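Local structure of fiber KNOB domain (Avirulent turkey hemorrhagic enteritis virus, 4D63) at residues Q79-G85 with I176-M180; K96-S102 with I171-K177; P130-E134 with Q145-V149. The protein forms the trimeric head of the viral fibre, which binds sialic acid of sialyllactose and so probably serves in attachment to host cells. One frame throughout, in Å; residues are numbered along the deposited sequence.

Contact 1 (Q79-G85 with I176-M180); sequences QFIDNIG and IKSVM
Phe-80 and Met-180 meet twice, once through the backbone and once through their side chains. The amide N of Phe-80 donates to O of Met-180 at 3.0 Å, and the same carbonyl receives a CA-H...O contact from Gln-79. On the side-chain level the Met-180 methyl carbon CE sits over one face of the Phe-80 ring, 4.0 Å from its centroid and 19° off the normal, which defines a CH-pi contact; SD stays farther above that face in a looser Met-aromatic relation. The bend at the last torsion of Met-180 (chi3 -58°) makes the methyl, rather than the sulfur, the nearer group.

Asn-83 supplies the second anchor. Its ND2 gives a 2.8 Å hydrogen bond to Ser-178 O, coming from above the carbonyl plane, and a weak one to Ile-176 O at 3.1 Å. A chi1 of 69° places the side chain for this. OD1 of the same amide accepts from a water that also donates to Phe-80 O and accepts from Met-180 N; with ND2 and OD1 both bonded, the rotation of the amide is fixed. Val-179 packs between these two bonded regions: CG1 lies 3.6 Å from Gln-79 NE2, while CG2 faces Asn-83 O and Ile-84 CA.

Farther out, Ile-84 and Gly-85 touch a bound N-acetyl-alpha-neuraminic acid, Ser-178 OG bonds to Gln-132 N, and Val-179 N to Thr-128 OG1 of a neighbouring subunit. The turn after strand 75-80 is thus pinned to the loop entering strand 181-185, with Ile-98 of strand 98-101 and Val-131 of strand 129-137 packed against Met-180.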
loop_
_atom_site.group_PDB
_atom_site.type_symbol
_atom_site.label_atom_id
_atom_site.label_comp_id
_atom_site.label_asym_id
_atom_site.label_seq_id
_atom_site.Cartn_x
_atom_site.Cartn_y
_atom_site.Cartn_z
ATOM N N GLN A 79 10.074 -8.193 5.768
ATOM C CA GLN A 79 10.533 -7.395 4.669
ATOM C C GLN A 79 11.440 -8.181 3.750
ATOM O O GLN A 79 12.399 -8.778 4.216
ATOM C CB GLN A 79 11.293 -6.175 5.174
ATOM C CG GLN A 79 11.546 -5.135 4.093
ATOM C CD GLN A 79 12.361 -3.956 4.580
ATOM O OE1 GLN A 79 12.062 -3.354 5.584
ATOM N NE2 GLN A 79 13.371 -3.602 3.832
ATOM N N PHE A 80 11.164 -8.127 2.437
ATOM C CA PHE A 80 12.081 -8.662 1.431
ATOM C C PHE A 80 13.212 -7.681 1.222
ATOM O O PHE A 80 12.969 -6.488 1.044
ATOM C CB PHE A 80 11.349 -8.967 0.128
ATOM C CG PHE A 80 10.423 -10.140 0.230
ATOM C CD1 PHE A 80 9.224 -10.041 0.955
ATOM C CD2 PHE A 80 10.732 -11.342 -0.377
ATOM C CE1 PHE A 80 8.358 -11.122 1.068
ATOM C CE2 PHE A 80 9.882 -12.436 -0.240
ATOM C CZ PHE A 80 8.696 -12.324 0.468
ATOM N N ILE A 81 14.451 -8.190 1.235
ATOM C CA ILE A 81 15.647 -7.347 1.286
ATOM C C ILE A 81 16.598 -7.410 0.077
ATOM O O ILE A 81 17.595 -6.685 0.062
ATOM C CB ILE A 81 16.486 -7.579 2.587
ATOM C CG1 ILE A 81 17.108 -8.991 2.590
ATOM C CG2 ILE A 81 15.636 -7.314 3.830
ATOM C CD1 ILE A 81 18.063 -9.264 3.727
ATOM N N ASP A 82 16.316 -8.239 -0.924
ATOM C CA ASP A 82 17.168 -8.292 -2.125
ATOM C C ASP A 82 17.182 -7.009 -2.978
ATOM O O ASP A 82 18.154 -6.766 -3.692
ATOM C CB ASP A 82 16.758 -9.470 -3.014
ATOM C CG ASP A 82 17.101 -10.819 -2.385
ATOM O OD1 ASP A 82 18.201 -10.909 -1.795
ATOM O OD2 ASP A 82 16.273 -11.770 -2.463
ATOM N N ASN A 83 16.126 -6.200 -2.922
ATOM C CA ASN A 83 15.998 -5.088 -3.867
ATOM C C ASN A 83 15.770 -3.757 -3.162
ATOM O O ASN A 83 14.963 -2.941 -3.607
ATOM C CB ASN A 83 14.851 -5.344 -4.851
ATOM C CG ASN A 83 13.485 -5.286 -4.173
ATOM O OD1 ASN A 83 13.361 -5.615 -2.987
ATOM N ND2 ASN A 83 12.464 -4.847 -4.909
ATOM N N ILE A 84 16.515 -3.509 -2.093
ATOM C CA ILE A 84 16.464 -2.196 -1.475
ATOM C C ILE A 84 17.142 -1.166 -2.414
ATOM O O ILE A 84 18.322 -1.270 -2.717
ATOM C CB ILE A 84 17.031 -2.214 -0.027
ATOM C CG1 ILE A 84 16.241 -3.226 0.820
ATOM C CG2 ILE A 84 16.935 -0.822 0.603
ATOM C CD1 ILE A 84 16.878 -3.515 2.150
ATOM N N GLY A 85 16.371 -0.205 -2.923
ATOM C CA GLY A 85 16.927 0.797 -3.824
ATOM C C GLY A 85 17.882 1.709 -3.045
ATOM O O GLY A 85 17.758 1.851 -1.819
ATOM N N ILE A 176 9.606 -6.938 -9.604
ATOM C CA ILE A 176 9.056 -6.155 -8.513
ATOM C C ILE A 176 10.103 -5.128 -8.155
ATOM O O ILE A 176 11.171 -5.479 -7.678
ATOM C CB ILE A 176 8.717 -7.027 -7.295
ATOM C CG1 ILE A 176 7.687 -8.084 -7.688
ATOM C CG2 ILE A 176 8.197 -6.165 -6.133
ATOM C CD1 ILE A 176 7.482 -9.115 -6.621
ATOM N N LYS A 177 9.775 -3.854 -8.386
ATOM C CA LYS A 177 10.709 -2.730 -8.227
ATOM C C LYS A 177 10.568 -1.990 -6.900
ATOM O O LYS A 177 11.313 -1.053 -6.636
ATOM C CB LYS A 177 10.438 -1.714 -9.330
ATOM C CG LYS A 177 10.484 -2.320 -10.697
ATOM C CD LYS A 177 11.904 -2.588 -11.112
ATOM C CE LYS A 177 12.115 -2.237 -12.576
ATOM N NZ LYS A 177 11.678 -0.845 -12.889
ATOM N N SER A 178 9.558 -2.395 -6.134
ATOM C CA SER A 178 9.211 -1.864 -4.829
ATOM C C SER A 178 9.891 -2.647 -3.714
ATOM O O SER A 178 10.062 -3.847 -3.839
ATOM C CB SER A 178 7.701 -2.100 -4.595
ATOM O OG SER A 178 6.952 -0.983 -4.960
ATOM N N VAL A 179 10.169 -1.979 -2.594
ATOM C CA VAL A 179 10.576 -2.651 -1.366
ATOM C C VAL A 179 9.323 -3.122 -0.612
ATOM O O VAL A 179 8.496 -2.302 -0.152
ATOM C CB VAL A 179 11.410 -1.725 -0.447
ATOM C CG1 VAL A 179 11.861 -2.492 0.797
ATOM C CG2 VAL A 179 12.606 -1.190 -1.198
ATOM N N MET A 180 9.183 -4.434 -0.509
ATOM C CA MET A 180 7.993 -5.077 0.035
ATOM C C MET A 180 8.155 -5.347 1.512
ATOM O O MET A 180 9.095 -6.005 1.914
ATOM C CB MET A 180 7.747 -6.429 -0.643
ATOM C CG MET A 180 7.372 -6.288 -2.125
ATOM S SD MET A 180 6.721 -7.802 -2.857
ATOM C CE MET A 180 8.098 -8.907 -2.546
HETATM O O HOH W 1 11.355 -5.876 -1.213
HETATM O O HOH W 2 14.017 -0.951 -5.158
#

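Contact 2 (K96-S102 with I171-K177); sequences KSIELRS and IKMIKIK
Glu-99 and Lys-175 form a non-hydrogen-bonded pair of antiparallel strands, and their side chains run alongside each other to close a salt bridge: Lys-175 NZ reaches Glu-99 OE2 at 2.9 Å, on the anti side of the carboxylate and 18° out of its plane. Backbone groups are satisfied in the hydrogen-bonded pairs on either side of it. Ile-98 N to Ile-176 O and Ile-176 N to Ile-98 O are both 2.9 Å. Leu-100 N to Ile-174 O and Ile-174 N to Leu-100 O are both 2.8 Å, nearly straight at both ends, with N-H...O angles of 168° and 171°.

Where the chain turns a corner at Lys-172, Ser-102 takes over. Its N donates to Lys-172 O from above the carbonyl plane, and its OG donates to Ile-171 O at 3.1 Å, in the carbonyl plane and on a lone pair. Lys-172 and Met-173 both face Ile-136 of strand 129-137, a classic beta bulge. At the other end a water accepts from Lys-96 N and also lies within hydrogen-bonding distance of Lys-177 O. The backbone N of Arg-101 is bonded to Asp-104 OD2.

Met-173 has CG anti to its backbone N and bends only at chi3, which brings CE 3.4 Å from Arg-101 NE, oblique to the guanidinium; Lys-172 CD lies 3.7 Å from Arg-101 NH2. On the Leu-100 face, Leu-100 CD1 touches Ile-176 CD1 at 4.2 Å.

Strand 98-101, outermost in the sheet within this chain, is therefore fastened by paired backbone bonds with a hydrocarbon face turned inward, whereas its other face carries charged groups and aliphatic stems, where the Glu-99/Lys-175 ion pair probably adds a partly solvent-screened attraction.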
loop_
_atom_site.group_PDB
_atom_site.type_symbol
_atom_site.label_atom_id
_atom_site.label_comp_id
_atom_site.label_asym_id
_atom_site.label_seq_id
_atom_site.Cartn_x
_atom_site.Cartn_y
_atom_site.Cartn_z
ATOM N N LYS A 96 15.968 -1.421 -7.542
ATOM C CA LYS A 96 16.439 -2.735 -7.787
ATOM C C LYS A 96 15.190 -3.571 -7.971
ATOM O O LYS A 96 14.125 -3.220 -7.487
ATOM C CB LYS A 96 17.244 -3.216 -6.603
ATOM C CG LYS A 96 18.507 -2.413 -6.325
ATOM C CD LYS A 96 19.346 -3.131 -5.269
ATOM C CE LYS A 96 20.487 -2.279 -4.705
ATOM N NZ LYS A 96 21.656 -2.196 -5.627
ATOM N N SER A 97 15.340 -4.681 -8.670
ATOM C CA SER A 97 14.224 -5.541 -8.984
ATOM C C SER A 97 14.367 -6.870 -8.299
ATOM O O SER A 97 15.459 -7.417 -8.307
ATOM C CB SER A 97 14.217 -5.788 -10.480
ATOM O OG SER A 97 13.920 -4.587 -11.139
ATOM N N ILE A 98 13.275 -7.402 -7.735
ATOM C CA ILE A 98 13.171 -8.860 -7.589
ATOM C C ILE A 98 12.625 -9.428 -8.909
ATOM O O ILE A 98 11.506 -9.141 -9.312
ATOM C CB ILE A 98 12.254 -9.296 -6.438
ATOM C CG1 ILE A 98 12.838 -8.827 -5.100
ATOM C CG2 ILE A 98 12.087 -10.817 -6.458
ATOM C CD1 ILE A 98 11.832 -8.864 -3.973
ATOM N N GLU A 99 13.413 -10.242 -9.570
ATOM C CA GLU A 99 13.086 -10.696 -10.904
ATOM C C GLU A 99 12.519 -12.095 -10.847
ATOM O O GLU A 99 13.170 -13.002 -10.363
ATOM C CB GLU A 99 14.343 -10.687 -11.775
ATOM C CG GLU A 99 15.000 -9.317 -11.851
ATOM C CD GLU A 99 16.277 -9.320 -12.659
ATOM O OE1 GLU A 99 17.041 -10.299 -12.529
ATOM O OE2 GLU A 99 16.520 -8.341 -13.406
ATOM N N LEU A 100 11.294 -12.255 -11.328
ATOM C CA LEU A 100 10.639 -13.545 -11.353
ATOM C C LEU A 100 10.300 -13.922 -12.794
ATOM O O LEU A 100 9.638 -13.157 -13.508
ATOM C CB LEU A 100 9.378 -13.491 -10.482
ATOM C CG LEU A 100 9.655 -13.237 -8.992
ATOM C CD1 LEU A 100 8.366 -12.837 -8.284
ATOM C CD2 LEU A 100 10.293 -14.473 -8.329
ATOM N N ARG A 101 10.785 -15.079 -13.227
ATOM C CA ARG A 101 10.611 -15.541 -14.609
ATOM C C ARG A 101 9.429 -16.478 -14.694
ATOM O O ARG A 101 8.934 -16.921 -13.670
ATOM C CB ARG A 101 11.874 -16.275 -15.076
ATOM C CG ARG A 101 13.135 -15.425 -14.989
ATOM C CD ARG A 101 14.290 -15.929 -15.847
ATOM N NE ARG A 101 14.730 -14.873 -16.770
ATOM C CZ ARG A 101 14.463 -14.829 -18.083
ATOM N NH1 ARG A 101 13.781 -15.794 -18.699
ATOM N NH2 ARG A 101 14.892 -13.806 -18.800
ATOM N N SER A 102 9.025 -16.802 -15.924
ATOM C CA SER A 102 7.941 -17.730 -16.238
ATOM C C SER A 102 8.057 -19.025 -15.477
ATOM O O SER A 102 7.088 -19.503 -14.932
ATOM C CB SER A 102 7.963 -18.127 -17.733
ATOM O OG SER A 102 7.907 -17.007 -18.594
ATOM N N ILE A 171 3.869 -13.283 -20.785
ATOM C CA ILE A 171 4.871 -12.681 -19.911
ATOM C C ILE A 171 6.090 -13.593 -19.776
ATOM O O ILE A 171 5.963 -14.782 -19.489
ATOM C CB ILE A 171 4.223 -12.314 -18.554
ATOM C CG1 ILE A 171 3.254 -11.150 -18.787
ATOM C CG2 ILE A 171 5.245 -11.911 -17.501
ATOM C CD1 ILE A 171 2.338 -10.869 -17.620
ATOM N N LYS A 172 7.263 -13.010 -20.024
ATOM C CA LYS A 172 8.561 -13.660 -19.840
ATOM C C LYS A 172 9.039 -13.453 -18.377
ATOM O O LYS A 172 9.703 -14.296 -17.773
ATOM C CB LYS A 172 9.568 -13.020 -20.824
ATOM C CG LYS A 172 10.928 -13.714 -20.963
ATOM C CD LYS A 172 12.117 -12.735 -20.984
ATOM C CE LYS A 172 12.137 -11.807 -22.202
ATOM N NZ LYS A 172 12.333 -12.549 -23.482
ATOM N N MET A 173 8.701 -12.312 -17.806
ATOM C CA MET A 173 9.320 -11.941 -16.556
ATOM C C MET A 173 8.523 -10.825 -15.901
ATOM O O MET A 173 7.978 -9.951 -16.585
ATOM C CB MET A 173 10.774 -11.512 -16.820
ATOM C CG MET A 173 11.499 -10.876 -15.643
ATOM S SD MET A 173 13.219 -10.438 -15.993
ATOM C CE MET A 173 14.154 -11.840 -15.420
ATOM N N ILE A 174 8.460 -10.875 -14.582
ATOM C CA ILE A 174 7.898 -9.821 -13.782
ATOM C C ILE A 174 9.020 -9.346 -12.873
ATOM O O ILE A 174 9.638 -10.165 -12.168
ATOM C CB ILE A 174 6.705 -10.360 -12.951
ATOM C CG1 ILE A 174 5.590 -10.811 -13.906
ATOM C CG2 ILE A 174 6.164 -9.317 -12.009
ATOM C CD1 ILE A 174 4.415 -11.488 -13.244
ATOM N N LYS A 175 9.275 -8.041 -12.888
ATOM C CA LYS A 175 10.177 -7.402 -11.926
ATOM C C LYS A 175 9.401 -6.606 -10.870
ATOM O O LYS A 175 8.591 -5.727 -11.201
ATOM C CB LYS A 175 11.092 -6.430 -12.639
ATOM C CG LYS A 175 11.989 -7.032 -13.706
ATOM C CD LYS A 175 12.973 -5.979 -14.207
ATOM C CE LYS A 175 13.842 -6.525 -15.332
ATOM N NZ LYS A 175 15.284 -6.334 -15.050
ATOM N N ILE A 176 9.606 -6.938 -9.604
ATOM C CA ILE A 176 9.056 -6.155 -8.513
ATOM C C ILE A 176 10.103 -5.128 -8.155
ATOM O O ILE A 176 11.171 -5.479 -7.678
ATOM C CB ILE A 176 8.717 -7.027 -7.295
ATOM C CG1 ILE A 176 7.687 -8.084 -7.688
ATOM C CG2 ILE A 176 8.197 -6.165 -6.133
ATOM C CD1 ILE A 176 7.482 -9.115 -6.621
ATOM N N LYS A 177 9.775 -3.854 -8.386
ATOM C CA LYS A 177 10.709 -2.730 -8.227
ATOM C C LYS A 177 10.568 -1.990 -6.900
ATOM O O LYS A 177 11.313 -1.053 -6.636
ATOM C CB LYS A 177 10.438 -1.714 -9.330
ATOM C CG LYS A 177 10.484 -2.320 -10.697
ATOM C CD LYS A 177 11.904 -2.588 -11.112
ATOM C CE LYS A 177 12.115 -2.237 -12.576
ATOM N NZ LYS A 177 11.678 -0.845 -12.889
HETATM O O HOH W 2 14.017 -0.951 -5.158
#

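Contact 3 (P130-E134 with Q145-V149); sequences PVQLE and QVGFV
Pro-130 CB lies 3.7 Å from CE1 of the Phe-148 ring, approaching obliquely, with Pro-130 CG nearly as close to the same carbon. The proline also meets Val-146 CG1 through CB, at 4.1 Å. These three residues occupy one face of the beta hairpin formed by strands 129-137 and 142-154, and that face looks into the trimer: Pro-130 packs on Pro-130 of both other subunits, Val-146 on Val-146 of one, and Phe-148 on Gln-132 of that same subunit. The amide end of Gln-132 is bonded through NE2 to Gln-163 OE1 of the other neighbour.

Two hydrogen-bonded pairs hold the hairpin's strands together. Val-131 N donates to Gly-147 O at 2.8 Å from above the carbonyl plane, and Gly-147 N returns the bond to Val-131 O. Leu-133 N meets Gln-145 O nearly end-on (C=O...N 167°), and Gln-145 N donates back to Leu-133 O at 3.1 Å. The short segments run at 132°, well off straight antiparallel, which marks a strong local twist.

On the face of Leu-133, the subunit's own interior is packed. Val-131 CG2 touches Val-149 CG2 at 3.7 Å, the two side chains crossing at about a right angle. Leu-133 also packs on Ile-174 and Ile-176 of strand 171-176. Leaning across its partner strand, it places CD1 3.7 Å from CA of Gly-147, over a backbone that carries no side chain there.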
loop_
_atom_site.group_PDB
_atom_site.type_symbol
_atom_site.label_atom_id
_atom_site.label_comp_id
_atom_site.label_asym_id
_atom_site.label_seq_id
_atom_site.Cartn_x
_atom_site.Cartn_y
_atom_site.Cartn_z
ATOM N N PRO A 130 0.205 -3.392 -2.500
ATOM C CA PRO A 130 0.478 -2.966 -3.855
ATOM C C PRO A 130 1.962 -2.650 -4.071
ATOM O O PRO A 130 2.637 -2.170 -3.159
ATOM C CB PRO A 130 -0.384 -1.714 -4.022
ATOM C CG PRO A 130 -1.140 -1.541 -2.735
ATOM C CD PRO A 130 -0.427 -2.323 -1.701
ATOM N N VAL A 131 2.439 -2.888 -5.279
ATOM C CA VAL A 131 3.855 -2.751 -5.600
ATOM C C VAL A 131 4.005 -2.190 -7.017
ATOM O O VAL A 131 3.024 -2.121 -7.755
ATOM C CB VAL A 131 4.607 -4.107 -5.498
ATOM C CG1 VAL A 131 4.438 -4.694 -4.120
ATOM C CG2 VAL A 131 4.127 -5.083 -6.550
ATOM N N GLN A 132 5.228 -1.784 -7.364
ATOM C CA GLN A 132 5.571 -1.341 -8.714
ATOM C C GLN A 132 6.066 -2.560 -9.389
ATOM O O GLN A 132 6.968 -3.197 -8.895
ATOM C CB GLN A 132 6.723 -0.344 -8.751
ATOM C CG GLN A 132 6.520 0.888 -7.950
ATOM C CD GLN A 132 7.818 1.621 -7.658
ATOM O OE1 GLN A 132 8.525 1.346 -6.666
ATOM N NE2 GLN A 132 8.114 2.599 -8.501
ATOM N N LEU A 133 5.457 -2.892 -10.511
ATOM C CA LEU A 133 5.882 -4.004 -11.334
ATOM C C LEU A 133 6.351 -3.516 -12.665
ATOM O O LEU A 133 5.857 -2.533 -13.166
ATOM C CB LEU A 133 4.717 -4.897 -11.671
ATOM C CG LEU A 133 4.172 -5.718 -10.543
ATOM C CD1 LEU A 133 3.125 -6.611 -11.188
ATOM C CD2 LEU A 133 5.311 -6.485 -9.865
ATOM N N GLU A 134 7.259 -4.261 -13.256
ATOM C CA GLU A 134 7.504 -4.135 -14.656
ATOM C C GLU A 134 7.321 -5.532 -15.194
ATOM O O GLU A 134 7.917 -6.477 -14.698
ATOM C CB GLU A 134 8.904 -3.592 -14.930
ATOM C CG GLU A 134 9.130 -3.325 -16.398
ATOM C CD GLU A 134 10.436 -2.633 -16.698
ATOM O OE1 GLU A 134 11.285 -2.481 -15.786
ATOM O OE2 GLU A 134 10.602 -2.242 -17.867
ATOM N N GLN A 145 3.223 -1.310 -14.138
ATOM C CA GLN A 145 1.908 -1.504 -13.527
ATOM C C GLN A 145 1.974 -1.426 -12.032
ATOM O O GLN A 145 3.006 -1.723 -11.441
ATOM C CB GLN A 145 1.374 -2.897 -13.878
ATOM C CG GLN A 145 0.948 -3.024 -15.328
ATOM C CD GLN A 145 0.501 -4.414 -15.694
ATOM O OE1 GLN A 145 0.548 -5.329 -14.877
ATOM N NE2 GLN A 145 0.085 -4.590 -16.943
ATOM N N VAL A 146 0.849 -1.054 -11.424
ATOM C CA VAL A 146 0.594 -1.319 -10.015
ATOM C C VAL A 146 0.153 -2.781 -9.862
ATOM O O VAL A 146 -0.931 -3.189 -10.353
ATOM C CB VAL A 146 -0.488 -0.410 -9.433
ATOM C CG1 VAL A 146 -0.592 -0.610 -7.928
ATOM C CG2 VAL A 146 -0.197 1.057 -9.791
ATOM N N GLY A 147 1.013 -3.562 -9.201
ATOM C CA GLY A 147 0.746 -4.968 -8.918
ATOM C C GLY A 147 0.230 -5.100 -7.512
ATOM O O GLY A 147 0.344 -4.153 -6.709
ATOM N N PHE A 148 -0.360 -6.247 -7.205
ATOM C CA PHE A 148 -0.875 -6.512 -5.860
ATOM C C PHE A 148 -0.341 -7.871 -5.399
ATOM O O PHE A 148 -0.523 -8.886 -6.075
ATOM C CB PHE A 148 -2.398 -6.490 -5.847
ATOM C CG PHE A 148 -2.976 -5.114 -6.009
ATOM C CD1 PHE A 148 -3.217 -4.309 -4.900
ATOM C CD2 PHE A 148 -3.275 -4.619 -7.266
ATOM C CE1 PHE A 148 -3.688 -3.046 -5.040
ATOM C CE2 PHE A 148 -3.781 -3.352 -7.409
ATOM C CZ PHE A 148 -4.012 -2.571 -6.297
ATOM N N VAL A 149 0.312 -7.903 -4.246
ATOM C CA VAL A 149 1.006 -9.111 -3.816
ATOM C C VAL A 149 0.545 -9.581 -2.433
ATOM O O VAL A 149 0.324 -8.780 -1.529
ATOM C CB VAL A 149 2.518 -8.873 -3.802
ATOM C CG1 VAL A 149 3.266 -10.158 -3.459
ATOM C CG2 VAL A 149 2.971 -8.341 -5.158
#

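Overall arrangement
The three contacts share one antiparallel sheet. Contacts 1 and 2 have Ile-176 and Lys-177 in common, and a water beside Lys-177 O serves both; Asn-83 CG also packs 3.7 Å from Ile-98 CG1. Strand 171-176 lies between strands 98-101 and 129-137, carrying contact 2 on one edge and joining contact 3 on the other, where Lys-175 N and Glu-134 O stand 2.8 Å apart. The centres of the three contacts lie 11 to 12 Å apart. A bound sialic acid is about 4 Å from the Ile-84 side chain, against about 7 Å for the Lys-96 and about 13 Å for the Gln-132 side chain; the sialic acid pocket includes Glu-125 and Thr-152 to Gly-156. Contact 1 reaches one other subunit and contact 3 both.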